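Local coordinates for protein histone acetyltransferase HPA2 and related acetyltransferases (Corynebacterium glutamicum ATCC 13032, PDB 2QEC) that is probably a GNAT-type acyltransferase that moves an acyl group, likely acetyl from acetyl-CoA, to an acceptor, at residues A[155-169]-A[189-201]. The protein carries 1 engineered substitution. Residues are numbered along the deposited sequence; the frame is centred on the assembly and turned at random.
Sequences GDEAIYLEATSTRAA and GTPELAMWKPPAM. With EDO (1,2-ethanediol), chain F; EDO (1,2-ethanediol), chain J; EDO (1,2-ethanediol), chain E.
Ile159 and Lys197, Leu161 and Met195, and Ala163 and Leu193 form three antiparallel hydrogen-bonded pairs, each closed by two backbone bonds; Ala163 N reaches Leu193 O at 2.8 Å. Beyond the strands, Ala200 N still bonds to Asp156 O (3.0 Å). Near the other end the carboxylates of Glu162 and Glu192 come close, OE1 to OE1 3.3 Å, their planes 52° apart. This proximity is probably eased by Tyr160 OH, which lies 2.5 Å from Glu162 OE2 in a very short hydrogen bond, and by Arg33, a long, weak ion partner of Glu192.

Just before strand 159-163, small Ala158 suits the indole of Trp196: its CB makes a CH-pi contact over the six-membered ring, 3.9 Å from the centroid. With CG anti to the backbone N (chi1 -174°), the ring's end turns back toward 155-169, and NE1 bonds to Pro179 O of the second subunit. On the Leu161 face, the long unbranched chain of selenomethionine Met195 puts SE 4.0 Å from Ala169 CB; its bend at chi3 (85°) carries CE to Ala169 O (3.7 Å), while Leu161 CD1 packs alongside CB. Ser165 OG N-caps helix 166-174. Strand 159-163, this helix and strand 192-197 belong to the C-terminal half of the GNAT fold.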
loop_
_atom_site.group_PDB
_atom_site.type_symbol
_atom_site.label_atom_id
_atom_site.label_comp_id
_atom_site.label_asym_id
_atom_site.label_seq_id
_atom_site.Cartn_x
_atom_site.Cartn_y
_atom_site.Cartn_z
ATOM N N GLY A 155 7.294 16.084 -1.321
ATOM C CA GLY A 155 7.433 16.438 0.109
ATOM C C GLY A 155 6.887 15.415 1.059
ATOM O O GLY A 155 7.344 14.291 1.067
ATOM N N ASP A 156 5.891 15.824 1.845
ATOM C CA ASP A 156 5.188 14.980 2.832
ATOM C C ASP A 156 4.216 13.975 2.277
ATOM O O ASP A 156 3.650 13.180 3.059
ATOM C CB ASP A 156 4.362 15.868 3.789
ATOM C CG ASP A 156 5.180 16.432 4.875
ATOM O OD1 ASP A 156 6.408 16.136 4.845
ATOM O OD2 ASP A 156 4.612 17.158 5.745
ATOM N N GLU A 157 3.952 14.047 0.977
ATOM C CA GLU A 157 2.964 13.211 0.375
ATOM C C GLU A 157 3.598 11.884 -0.085
ATOM O O GLU A 157 4.819 11.773 -0.279
ATOM C CB GLU A 157 2.270 13.981 -0.764
ATOM C CG GLU A 157 1.544 15.260 -0.249
ATOM C CD GLU A 157 1.110 16.248 -1.324
ATOM O OE1 GLU A 157 1.698 16.315 -2.431
ATOM O OE2 GLU A 157 0.186 17.043 -1.025
ATOM N N ALA A 158 2.732 10.921 -0.325
ATOM C CA ALA A 158 3.071 9.572 -0.777
ATOM C C ALA A 158 3.352 9.505 -2.288
ATOM O O ALA A 158 2.854 10.302 -3.067
ATOM C CB ALA A 158 1.945 8.643 -0.422
ATOM N N ILE A 159 4.146 8.515 -2.672
ATOM C CA ILE A 159 4.443 8.230 -4.057
ATOM C C ILE A 159 4.283 6.707 -4.306
ATOM O O ILE A 159 4.791 5.901 -3.545
ATOM C CB ILE A 159 5.870 8.628 -4.403
ATOM C CG1 ILE A 159 6.173 10.048 -3.905
ATOM C CG2 ILE A 159 6.076 8.529 -5.937
ATOM C CD1 ILE A 159 7.618 10.557 -4.254
ATOM N N TYR A 160 3.599 6.361 -5.401
ATOM C CA TYR A 160 3.524 4.999 -5.965
ATOM C C TYR A 160 4.335 4.902 -7.274
ATOM O O TYR A 160 4.367 5.840 -8.048
ATOM C CB TYR A 160 2.029 4.660 -6.218
ATOM C CG TYR A 160 1.743 3.311 -6.858
ATOM C CD1 TYR A 160 1.714 2.167 -6.119
ATOM C CD2 TYR A 160 1.559 3.197 -8.239
ATOM C CE1 TYR A 160 1.468 0.908 -6.716
ATOM C CE2 TYR A 160 1.331 1.957 -8.847
ATOM C CZ TYR A 160 1.261 0.808 -8.047
ATOM O OH TYR A 160 1.027 -0.434 -8.607
ATOM N N LEU A 161 5.021 3.781 -7.477
ATOM C CA LEU A 161 5.604 3.429 -8.727
ATOM C C LEU A 161 5.633 1.904 -8.874
ATOM O O LEU A 161 5.360 1.149 -7.950
ATOM C CB LEU A 161 7.021 4.037 -8.879
ATOM C CG LEU A 161 8.081 3.676 -7.822
ATOM C CD1 LEU A 161 8.665 2.272 -8.045
ATOM C CD2 LEU A 161 9.187 4.674 -7.851
ATOM N N GLU A 162 5.949 1.449 -10.076
ATOM C CA GLU A 162 6.090 0.028 -10.383
ATOM C C GLU A 162 7.447 -0.204 -10.956
ATOM O O GLU A 162 7.721 0.266 -12.059
ATOM C CB GLU A 162 5.002 -0.360 -11.359
ATOM C CG GLU A 162 3.644 -0.440 -10.638
ATOM C CD GLU A 162 2.436 -0.352 -11.564
ATOM O OE1 GLU A 162 2.643 -0.243 -12.774
ATOM O OE2 GLU A 162 1.277 -0.445 -11.073
ATOM N N ALA A 163 8.324 -0.873 -10.211
ATOM C CA ALA A 163 9.726 -1.027 -10.646
ATOM C C ALA A 163 9.857 -2.242 -11.564
ATOM O O ALA A 163 9.288 -3.302 -11.305
ATOM C CB ALA A 163 10.660 -1.139 -9.430
ATOM N N THR A 164 10.582 -2.082 -12.664
ATOM C CA THR A 164 10.678 -3.143 -13.674
ATOM C C THR A 164 11.857 -4.116 -13.542
ATOM O O THR A 164 11.917 -5.098 -14.306
ATOM C CB THR A 164 10.735 -2.541 -15.057
ATOM O OG1 THR A 164 11.809 -1.587 -15.097
ATOM C CG2 THR A 164 9.409 -1.847 -15.394
ATOM N N SER A 165 12.786 -3.835 -12.618
ATOM C CA SER A 165 13.866 -4.770 -12.250
ATOM C C SER A 165 14.179 -4.695 -10.746
ATOM O O SER A 165 13.794 -3.733 -10.066
ATOM C CB SER A 165 15.132 -4.481 -13.053
ATOM O OG SER A 165 15.646 -3.196 -12.775
ATOM N N THR A 166 14.847 -5.727 -10.231
ATOM C CA THR A 166 15.315 -5.725 -8.840
ATOM C C THR A 166 16.328 -4.597 -8.648
ATOM O O THR A 166 16.329 -3.912 -7.624
ATOM C CB THR A 166 15.884 -7.092 -8.417
ATOM O OG1 THR A 166 14.805 -8.024 -8.308
ATOM C CG2 THR A 166 16.605 -7.034 -7.044
ATOM N N ARG A 167 17.156 -4.372 -9.656
ATOM C CA ARG A 167 18.106 -3.288 -9.602
ATOM C C ARG A 167 17.415 -1.957 -9.353
ATOM O O ARG A 167 17.807 -1.201 -8.449
ATOM C CB ARG A 167 18.898 -3.215 -10.899
ATOM C CG ARG A 167 20.018 -2.216 -10.845
ATOM C CD ARG A 167 20.842 -2.200 -12.132
ATOM N NE ARG A 167 20.038 -2.274 -13.356
ATOM C CZ ARG A 167 19.179 -1.339 -13.773
ATOM N NH1 ARG A 167 18.967 -0.221 -13.069
ATOM N NH2 ARG A 167 18.512 -1.527 -14.911
ATOM N N ALA A 168 16.401 -1.660 -10.164
ATOM C CA ALA A 168 15.643 -0.407 -10.014
ATOM C C ALA A 168 14.941 -0.342 -8.638
ATOM O O ALA A 168 14.974 0.684 -7.956
ATOM C CB ALA A 168 14.642 -0.240 -11.147
ATOM N N ALA A 169 14.338 -1.460 -8.245
ATOM C CA ALA A 169 13.694 -1.594 -6.953
ATOM C C ALA A 169 14.635 -1.223 -5.804
ATOM O O ALA A 169 14.222 -0.602 -4.828
ATOM C CB ALA A 169 13.189 -3.021 -6.786
ATOM N N GLY A 189 6.861 -9.827 -19.717
ATOM C CA GLY A 189 8.147 -10.103 -19.079
ATOM C C GLY A 189 8.101 -9.913 -17.570
ATOM O O GLY A 189 7.059 -10.119 -16.941
ATOM N N THR A 190 9.232 -9.516 -16.988
ATOM C CA THR A 190 9.372 -9.518 -15.523
ATOM C C THR A 190 8.139 -8.913 -14.848
ATOM O O THR A 190 7.692 -7.833 -15.226
ATOM C CB THR A 190 10.652 -8.777 -15.051
ATOM O OG1 THR A 190 11.756 -9.141 -15.893
ATOM C CG2 THR A 190 10.986 -9.136 -13.590
ATOM N N PRO A 191 7.545 -9.635 -13.884
ATOM C CA PRO A 191 6.532 -8.962 -13.083
ATOM C C PRO A 191 7.088 -7.646 -12.529
ATOM O O PRO A 191 8.293 -7.512 -12.251
ATOM C CB PRO A 191 6.195 -9.996 -11.988
ATOM C CG PRO A 191 6.502 -11.306 -12.635
ATOM C CD PRO A 191 7.694 -11.054 -13.519
ATOM N N GLU A 192 6.234 -6.643 -12.432
ATOM C CA GLU A 192 6.691 -5.372 -11.863
ATOM C C GLU A 192 6.494 -5.379 -10.361
ATOM O O GLU A 192 5.533 -5.944 -9.864
ATOM C CB GLU A 192 5.954 -4.213 -12.484
ATOM C CG GLU A 192 6.158 -4.171 -14.008
ATOM C CD GLU A 192 5.623 -2.912 -14.650
ATOM O OE1 GLU A 192 4.490 -2.521 -14.313
ATOM O OE2 GLU A 192 6.314 -2.338 -15.523
ATOM N N LEU A 193 7.433 -4.769 -9.648
ATOM C CA LEU A 193 7.353 -4.657 -8.192
ATOM C C LEU A 193 6.751 -3.282 -7.844
ATOM O O LEU A 193 7.390 -2.257 -7.999
ATOM C CB LEU A 193 8.741 -4.800 -7.560
ATOM C CG LEU A 193 8.732 -4.734 -6.005
ATOM C CD1 LEU A 193 7.808 -5.725 -5.399
ATOM C CD2 LEU A 193 10.096 -4.889 -5.415
ATOM N N ALA A 194 5.490 -3.282 -7.413
ATOM C CA ALA A 194 4.828 -2.082 -6.916
ATOM C C ALA A 194 5.537 -1.640 -5.664
ATOM O O ALA A 194 5.811 -2.471 -4.780
ATOM C CB ALA A 194 3.357 -2.420 -6.556
HETATM N N MSE A 195 5.756 -0.334 -5.528
HETATM C CA MSE A 195 6.415 0.228 -4.351
HETATM C C MSE A 195 5.723 1.516 -3.906
HETATM O O MSE A 195 5.026 2.144 -4.675
HETATM C CB MSE A 195 7.889 0.529 -4.665
HETATM C CG MSE A 195 8.623 -0.649 -5.271
HETATM SE SE MSE A 195 10.512 -0.428 -5.388
HETATM C CE MSE A 195 10.735 -0.981 -3.723
ATOM N N TRP A 196 5.959 1.881 -2.641
ATOM C CA TRP A 196 5.319 2.988 -1.982
ATOM C C TRP A 196 6.332 3.770 -1.183
ATOM O O TRP A 196 6.935 3.212 -0.245
ATOM C CB TRP A 196 4.307 2.393 -0.999
ATOM C CG TRP A 196 3.384 3.322 -0.248
ATOM C CD1 TRP A 196 3.400 3.580 1.085
ATOM C CD2 TRP A 196 2.263 4.028 -0.779
ATOM N NE1 TRP A 196 2.367 4.419 1.419
ATOM C CE2 TRP A 196 1.652 4.713 0.293
ATOM C CE3 TRP A 196 1.717 4.154 -2.059
ATOM C CZ2 TRP A 196 0.521 5.503 0.123
ATOM C CZ3 TRP A 196 0.592 4.953 -2.232
ATOM C CH2 TRP A 196 0.002 5.608 -1.151
ATOM N N LYS A 197 6.442 5.064 -1.458
ATOM C CA LYS A 197 7.114 5.980 -0.526
ATOM C C LYS A 197 6.047 6.603 0.370
ATOM O O LYS A 197 5.159 7.311 -0.105
ATOM C CB LYS A 197 7.928 7.041 -1.255
ATOM C CG LYS A 197 8.604 8.005 -0.303
ATOM C CD LYS A 197 9.739 8.740 -0.922
ATOM C CE LYS A 197 10.501 9.599 0.088
ATOM N NZ LYS A 197 9.647 10.447 1.004
ATOM N N PRO A 198 6.093 6.291 1.686
ATOM C CA PRO A 198 4.972 6.667 2.515
ATOM C C PRO A 198 4.854 8.157 2.773
ATOM O O PRO A 198 5.848 8.883 2.642
ATOM C CB PRO A 198 5.193 5.907 3.821
ATOM C CG PRO A 198 6.615 5.506 3.830
ATOM C CD PRO A 198 7.162 5.589 2.420
ATOM N N PRO A 199 3.653 8.597 3.147
ATOM C CA PRO A 199 3.485 9.972 3.554
ATOM C C PRO A 199 4.102 10.148 4.929
ATOM O O PRO A 199 4.423 9.167 5.589
ATOM C CB PRO A 199 1.974 10.149 3.549
ATOM C CG PRO A 199 1.448 8.806 3.921
ATOM C CD PRO A 199 2.391 7.848 3.219
ATOM N N ALA A 200 4.315 11.395 5.335
ATOM C CA ALA A 200 4.796 11.678 6.654
ATOM C C ALA A 200 3.824 11.157 7.688
ATOM O O ALA A 200 2.619 11.182 7.483
ATOM C CB ALA A 200 4.983 13.184 6.813
HETATM N N MSE A 201 4.367 10.641 8.786
HETATM C CA MSE A 201 3.577 10.215 9.922
HETATM C C MSE A 201 2.908 11.438 10.524
HETATM O O MSE A 201 3.414 12.540 10.358
HETATM C CB MSE A 201 4.481 9.521 10.939
HETATM C CG MSE A 201 4.820 8.049 10.563
HETATM SE SE MSE A 201 3.406 6.962 10.991
HETATM C CE MSE A 201 3.389 7.049 12.906
HETATM C C1 EDO F . 7.381 12.075 -0.923
HETATM O O1 EDO F . 7.725 10.804 -0.384
HETATM C C2 EDO F . 8.567 12.988 -1.227
HETATM O O2 EDO F . 9.570 13.028 -0.218
HETATM C C1 EDO J . 3.502 18.297 0.002
HETATM O O1 EDO J . 4.023 18.778 -1.239
HETATM C C2 EDO J . 4.080 19.031 1.183
HETATM O O2 EDO J . 5.252 18.389 1.716
HETATM C C1 EDO E . -0.421 9.665 7.576
HETATM O O1 EDO E . 0.899 9.605 8.117
HETATM C C2 EDO E . -0.497 10.936 6.769
HETATM O O2 EDO E . -1.655 10.865 5.956
HETATM O O HOH W 1 6.806 11.449 2.325
HETATM O O HOH W 2 7.081 0.762 -14.496
HETATM O O HOH W 3 10.879 -6.098 -10.710
#